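Local coordinates for outer membrane protein Omp121 (Bacteroides thetaiotaomicron, PDB 5FQ8) that probably serves as a TonB-dependent transporter, a calcium-binding, plugged beta-barrel that takes up nutrients across the bacterial outer membrane, at residues T142-A147 against V161-T166; I697-I702 against N727-I732. All blocks are in the same frame, centred on the assembly; numbering follows the deposited sequence.

Contact 1 of 2, residues T142-A147 against V161-T166; sequences TILKGA and VVMITT
T142-L144 and V161-T166 run as antiparallel strands, their axes 4.6 Å apart at closest approach and at an angle of 159°. T142 faces M163 and L144 faces V161 as hydrogen-bonded pairs, and each pair is joined by two backbone bonds. One of the two outer bonds, T142 N to M163 O, spans 2.7 Å and runs close to straight at 172°. Between them I143 and V162 form a non-hydrogen-bonded pair, where I143 CA lies 3.3 Å from V161 O in a CA-H...O contact. On this face the two side chains run alongside each other, I143 CG1 meeting V162 CG2 at 4.0 Å. On the face of T142, L144, V161 and M163, CG of L144 stands beside its own backbone N (chi1 -52°), and from there CD1 reaches M163 SD at 3.7 Å, the methionine chain being bent about its last torsion. Nearer the backbone, L144 CB rests on V161 CB at 4.1 Å. Both strands are inner members of the plug sheet: I143 also bonds to T45 through the backbone, and V162 to L101 and V103. Polar main-chain atoms are thus largely satisfied within the sheet, leaving its side-chain contacts to be made by hydrocarbon and sulfur.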
loop_
_atom_site.group_PDB
_atom_site.type_symbol
_atom_site.label_atom_id
_atom_site.label_comp_id
_atom_site.label_asym_id
_atom_site.label_seq_id
_atom_site.Cartn_x
_atom_site.Cartn_y
_atom_site.Cartn_z
ATOM N N THR B 142 -2.510 37.567 -23.372
ATOM C CA THR B 142 -2.396 37.562 -24.820
ATOM C C THR B 142 -2.166 36.141 -25.306
ATOM O O THR B 142 -1.213 35.481 -24.884
ATOM C CB THR B 142 -1.268 38.474 -25.261
ATOM O OG1 THR B 142 -1.686 39.822 -25.091
ATOM C CG2 THR B 142 -0.918 38.240 -26.702
ATOM N N ILE B 143 -3.044 35.684 -26.192
ATOM C CA ILE B 143 -3.074 34.314 -26.687
ATOM C C ILE B 143 -2.472 34.308 -28.078
ATOM O O ILE B 143 -3.038 34.896 -29.001
ATOM C CB ILE B 143 -4.502 33.766 -26.700
ATOM C CG1 ILE B 143 -4.987 33.585 -25.277
ATOM C CG2 ILE B 143 -4.563 32.483 -27.438
ATOM C CD1 ILE B 143 -6.310 32.979 -25.184
ATOM N N LEU B 144 -1.329 33.665 -28.243
ATOM C CA LEU B 144 -0.730 33.505 -29.561
ATOM C C LEU B 144 -1.282 32.226 -30.173
ATOM O O LEU B 144 -1.033 31.130 -29.664
ATOM C CB LEU B 144 0.791 33.456 -29.460
ATOM C CG LEU B 144 1.394 34.616 -28.689
ATOM C CD1 LEU B 144 2.879 34.461 -28.600
ATOM C CD2 LEU B 144 1.054 35.881 -29.401
ATOM N N LYS B 145 -2.036 32.356 -31.255
ATOM C CA LYS B 145 -2.724 31.185 -31.776
ATOM C C LYS B 145 -1.887 30.415 -32.787
ATOM O O LYS B 145 -2.041 29.196 -32.917
ATOM C CB LYS B 145 -4.039 31.604 -32.408
ATOM C CG LYS B 145 -4.901 32.463 -31.521
ATOM C CD LYS B 145 -6.183 32.842 -32.244
ATOM C CE LYS B 145 -7.033 33.831 -31.469
ATOM N NZ LYS B 145 -6.327 35.109 -31.317
ATOM N N GLY B 146 -1.006 31.098 -33.501
ATOM C CA GLY B 146 -0.305 30.474 -34.588
ATOM C C GLY B 146 0.988 29.852 -34.146
ATOM O O GLY B 146 1.557 30.210 -33.124
ATOM N N ALA B 147 1.452 28.897 -34.935
ATOM C CA ALA B 147 2.593 28.082 -34.559
ATOM C C ALA B 147 3.708 28.183 -35.584
ATOM O O ALA B 147 4.403 27.206 -35.838
ATOM C CB ALA B 147 2.166 26.631 -34.373
ATOM N N VAL B 161 0.114 29.585 -27.353
ATOM C CA VAL B 161 0.696 30.161 -26.151
ATOM C C VAL B 161 -0.320 31.072 -25.491
ATOM O O VAL B 161 -0.992 31.852 -26.168
ATOM C CB VAL B 161 1.983 30.944 -26.466
ATOM C CG1 VAL B 161 2.493 31.572 -25.215
ATOM C CG2 VAL B 161 3.026 30.036 -27.053
ATOM N N VAL B 162 -0.437 30.976 -24.180
ATOM C CA VAL B 162 -1.260 31.887 -23.399
ATOM C C VAL B 162 -0.320 32.726 -22.552
ATOM O O VAL B 162 0.100 32.305 -21.471
ATOM C CB VAL B 162 -2.272 31.153 -22.520
ATOM C CG1 VAL B 162 -2.926 32.143 -21.625
ATOM C CG2 VAL B 162 -3.291 30.455 -23.362
ATOM N N MET B 163 0.019 33.911 -23.034
ATOM C CA MET B 163 0.908 34.805 -22.316
ATOM C C MET B 163 0.103 35.620 -21.322
ATOM O O MET B 163 -0.723 36.443 -21.716
ATOM C CB MET B 163 1.638 35.724 -23.283
ATOM C CG MET B 163 2.841 35.118 -23.920
ATOM S SD MET B 163 3.362 36.124 -25.287
ATOM C CE MET B 163 3.189 37.760 -24.584
ATOM N N ILE B 164 0.350 35.412 -20.065
ATOM C CA ILE B 164 -0.275 36.207 -19.018
ATOM C C ILE B 164 0.730 37.228 -18.500
ATOM O O ILE B 164 1.938 36.988 -18.512
ATOM C CB ILE B 164 -0.812 35.290 -17.903
ATOM C CG1 ILE B 164 -1.995 34.496 -18.433
ATOM C CG2 ILE B 164 -1.241 36.074 -16.687
ATOM C CD1 ILE B 164 -2.675 33.691 -17.372
ATOM N N THR B 165 0.243 38.411 -18.121
ATOM C CA THR B 165 1.089 39.443 -17.532
ATOM C C THR B 165 0.428 39.964 -16.269
ATOM O O THR B 165 -0.720 40.410 -16.303
ATOM C CB THR B 165 1.354 40.589 -18.503
ATOM O OG1 THR B 165 2.022 40.097 -19.665
ATOM C CG2 THR B 165 2.237 41.603 -17.860
ATOM N N THR B 166 1.149 39.905 -15.166
ATOM C CA THR B 166 0.597 40.207 -13.858
ATOM C C THR B 166 0.795 41.678 -13.501
ATOM O O THR B 166 1.642 42.372 -14.063
ATOM C CB THR B 166 1.252 39.299 -12.826
ATOM O OG1 THR B 166 2.664 39.283 -13.050
ATOM C CG2 THR B 166 0.752 37.894 -12.985
#

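Contact 2 of 2, residues I697-I702 against N727-I732; sequences IRNRGI and NWSKVI
N727 and N699 link amides across a beta hairpin of the transmembrane barrel, where five antiparallel pairs run from G701-N727 to I697-V731. CB and CG of N727 pass 4.0 and 3.7 Å from R700 O. With CG anti to the backbone N (chi1 -175°), the amide is carried over the neighbouring strand, almost coplanar with that of N699. OD1 of N727 lies 3.2 Å from R700 O, acceptor beside acceptor, and its hydrogen bond comes from Y668 OH of strand 661-680, beyond strand 697-712. ND2 ends the chain by donating to N699 OD1 at 2.9 Å, in the carbonyl plane and on a lone pair. The same oxygen accepts from a water that also bonds S729 OG, while N699 ND2 turns to V91 O of the plug. Replaced by an alanine, this asparagine would probably leave Y668 OH without its acceptor and the N699 amide less firmly fixed in rotation. On the other face R698 and K730 lie side by side despite like charge, R698 NH2 resting 3.4 Å from K730 CD and 4.3 Å from K730 NZ. In the last of the five pairs, I697 CD1 meets both methyls of V731, CG2 at 3.5 Å.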
loop_
_atom_site.group_PDB
_atom_site.type_symbol
_atom_site.label_atom_id
_atom_site.label_comp_id
_atom_site.label_asym_id
_atom_site.label_seq_id
_atom_site.Cartn_x
_atom_site.Cartn_y
_atom_site.Cartn_z
ATOM N N ILE B 697 -1.482 15.366 -39.081
ATOM C CA ILE B 697 -2.778 15.764 -38.565
ATOM C C ILE B 697 -2.998 17.211 -38.974
ATOM O O ILE B 697 -2.241 18.099 -38.572
ATOM C CB ILE B 697 -2.850 15.598 -37.044
ATOM C CG1 ILE B 697 -2.374 14.214 -36.657
ATOM C CG2 ILE B 697 -4.268 15.804 -36.559
ATOM C CD1 ILE B 697 -3.443 13.220 -36.752
ATOM N N ARG B 698 -4.013 17.446 -39.789
ATOM C CA ARG B 698 -4.226 18.743 -40.402
ATOM C C ARG B 698 -5.373 19.468 -39.722
ATOM O O ARG B 698 -6.418 18.873 -39.445
ATOM C CB ARG B 698 -4.508 18.596 -41.894
ATOM C CG ARG B 698 -4.493 19.892 -42.643
ATOM C CD ARG B 698 -4.654 19.659 -44.106
ATOM N NE ARG B 698 -5.990 19.181 -44.399
ATOM C CZ ARG B 698 -6.359 18.697 -45.574
ATOM N NH1 ARG B 698 -5.484 18.616 -46.561
ATOM N NH2 ARG B 698 -7.602 18.295 -45.754
ATOM N N ASN B 699 -5.156 20.749 -39.432
ATOM C CA ASN B 699 -6.197 21.646 -38.945
ATOM C C ASN B 699 -6.198 22.887 -39.829
ATOM O O ASN B 699 -5.206 23.614 -39.886
ATOM C CB ASN B 699 -5.980 22.016 -37.478
ATOM C CG ASN B 699 -6.297 20.877 -36.545
ATOM O OD1 ASN B 699 -7.452 20.620 -36.226
ATOM N ND2 ASN B 699 -5.265 20.188 -36.097
ATOM N N ARG B 700 -7.301 23.105 -40.535
ATOM C CA ARG B 700 -7.524 24.273 -41.377
ATOM C C ARG B 700 -8.807 24.951 -40.940
ATOM O O ARG B 700 -9.754 24.287 -40.512
ATOM C CB ARG B 700 -7.679 23.913 -42.859
ATOM C CG ARG B 700 -6.455 23.427 -43.579
ATOM C CD ARG B 700 -6.692 23.383 -45.101
ATOM N NE ARG B 700 -8.031 22.938 -45.480
ATOM C CZ ARG B 700 -8.349 22.496 -46.692
ATOM N NH1 ARG B 700 -7.421 22.427 -47.635
ATOM N NH2 ARG B 700 -9.591 22.115 -46.960
ATOM N N GLY B 701 -8.858 26.267 -41.087
ATOM C CA GLY B 701 -10.093 26.957 -40.784
ATOM C C GLY B 701 -10.029 28.457 -40.904
ATOM O O GLY B 701 -9.130 29.021 -41.525
ATOM N N ILE B 702 -11.023 29.087 -40.296
ATOM C CA ILE B 702 -11.240 30.525 -40.370
ATOM C C ILE B 702 -11.472 31.040 -38.961
ATOM O O ILE B 702 -12.266 30.465 -38.213
ATOM C CB ILE B 702 -12.449 30.881 -41.256
ATOM C CG1 ILE B 702 -12.388 30.162 -42.589
ATOM C CG2 ILE B 702 -12.491 32.352 -41.516
ATOM C CD1 ILE B 702 -13.635 30.357 -43.406
ATOM N N ASN B 727 -13.213 25.184 -37.980
ATOM C CA ASN B 727 -11.993 24.408 -38.147
ATOM C C ASN B 727 -12.285 23.121 -38.893
ATOM O O ASN B 727 -13.275 22.444 -38.615
ATOM C CB ASN B 727 -11.343 24.084 -36.803
ATOM C CG ASN B 727 -9.999 23.389 -36.960
ATOM O OD1 ASN B 727 -9.028 23.993 -37.403
ATOM N ND2 ASN B 727 -9.938 22.115 -36.590
ATOM N N TRP B 728 -11.410 22.788 -39.830
ATOM C CA TRP B 728 -11.477 21.529 -40.560
ATOM C C TRP B 728 -10.364 20.614 -40.054
ATOM O O TRP B 728 -9.179 20.911 -40.225
ATOM C CB TRP B 728 -11.356 21.759 -42.063
ATOM C CG TRP B 728 -12.630 22.146 -42.763
ATOM C CD1 TRP B 728 -13.557 21.313 -43.314
ATOM C CD2 TRP B 728 -13.090 23.474 -43.019
ATOM N NE1 TRP B 728 -14.569 22.042 -43.890
ATOM C CE2 TRP B 728 -14.303 23.372 -43.717
ATOM C CE3 TRP B 728 -12.595 24.744 -42.715
ATOM C CZ2 TRP B 728 -15.025 24.482 -44.106
ATOM C CZ3 TRP B 728 -13.311 25.840 -43.106
ATOM C CH2 TRP B 728 -14.512 25.707 -43.789
ATOM N N SER B 729 -10.751 19.501 -39.441
ATOM C CA SER B 729 -9.822 18.535 -38.868
ATOM C C SER B 729 -9.679 17.343 -39.787
ATOM O O SER B 729 -10.674 16.805 -40.268
ATOM C CB SER B 729 -10.321 18.054 -37.507
ATOM O OG SER B 729 -9.404 17.170 -36.918
ATOM N N LYS B 730 -8.447 16.912 -40.022
ATOM C CA LYS B 730 -8.267 15.698 -40.815
ATOM C C LYS B 730 -6.913 15.081 -40.518
ATOM O O LYS B 730 -5.888 15.639 -40.909
ATOM C CB LYS B 730 -8.406 15.999 -42.296
ATOM C CG LYS B 730 -8.354 14.776 -43.194
ATOM C CD LYS B 730 -8.282 15.180 -44.659
ATOM C CE LYS B 730 -8.889 14.135 -45.571
ATOM N NZ LYS B 730 -8.496 14.318 -46.974
ATOM N N VAL B 731 -6.919 13.933 -39.839
ATOM C CA VAL B 731 -5.789 13.023 -39.912
ATOM C C VAL B 731 -5.534 12.726 -41.367
ATOM O O VAL B 731 -6.472 12.431 -42.105
ATOM C CB VAL B 731 -6.094 11.738 -39.131
ATOM C CG1 VAL B 731 -4.863 10.859 -39.045
ATOM C CG2 VAL B 731 -6.620 12.057 -37.763
ATOM N N ILE B 732 -4.293 12.833 -41.813
ATOM C CA ILE B 732 -4.000 12.630 -43.227
ATOM C C ILE B 732 -3.559 11.204 -43.509
ATOM O O ILE B 732 -4.049 10.568 -44.437
ATOM C CB ILE B 732 -2.968 13.661 -43.728
ATOM C CG1 ILE B 732 -3.677 14.973 -44.044
ATOM C CG2 ILE B 732 -2.286 13.155 -44.968
ATOM C CD1 ILE B 732 -2.847 15.922 -44.864
HETATM O O HOH W 1 -7.869 19.387 -42.915
HETATM O O HOH W 2 -8.487 18.377 -34.871
#

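How the contacts relate
From the N terminus the chain first builds the plug, where contact 1 closes a loop whose 13 residues between the segments include neither helix nor strand. It then enters the barrel at strand 177-188 and threads many strands before contact 2 closes the hairpin of 697-712 and 716-731. The two loops follow in series, neither nesting nor crossing, and their centres are 21 Å apart, with nearest atoms about 9 Å apart. Strand 661-680 bridges them: R670 bonds K145 O through its side chain and pairs with N699 through its backbone. Contact 1 is therefore a tie within the plug and contact 2 one within the wall, joined through that intervening barrel strand.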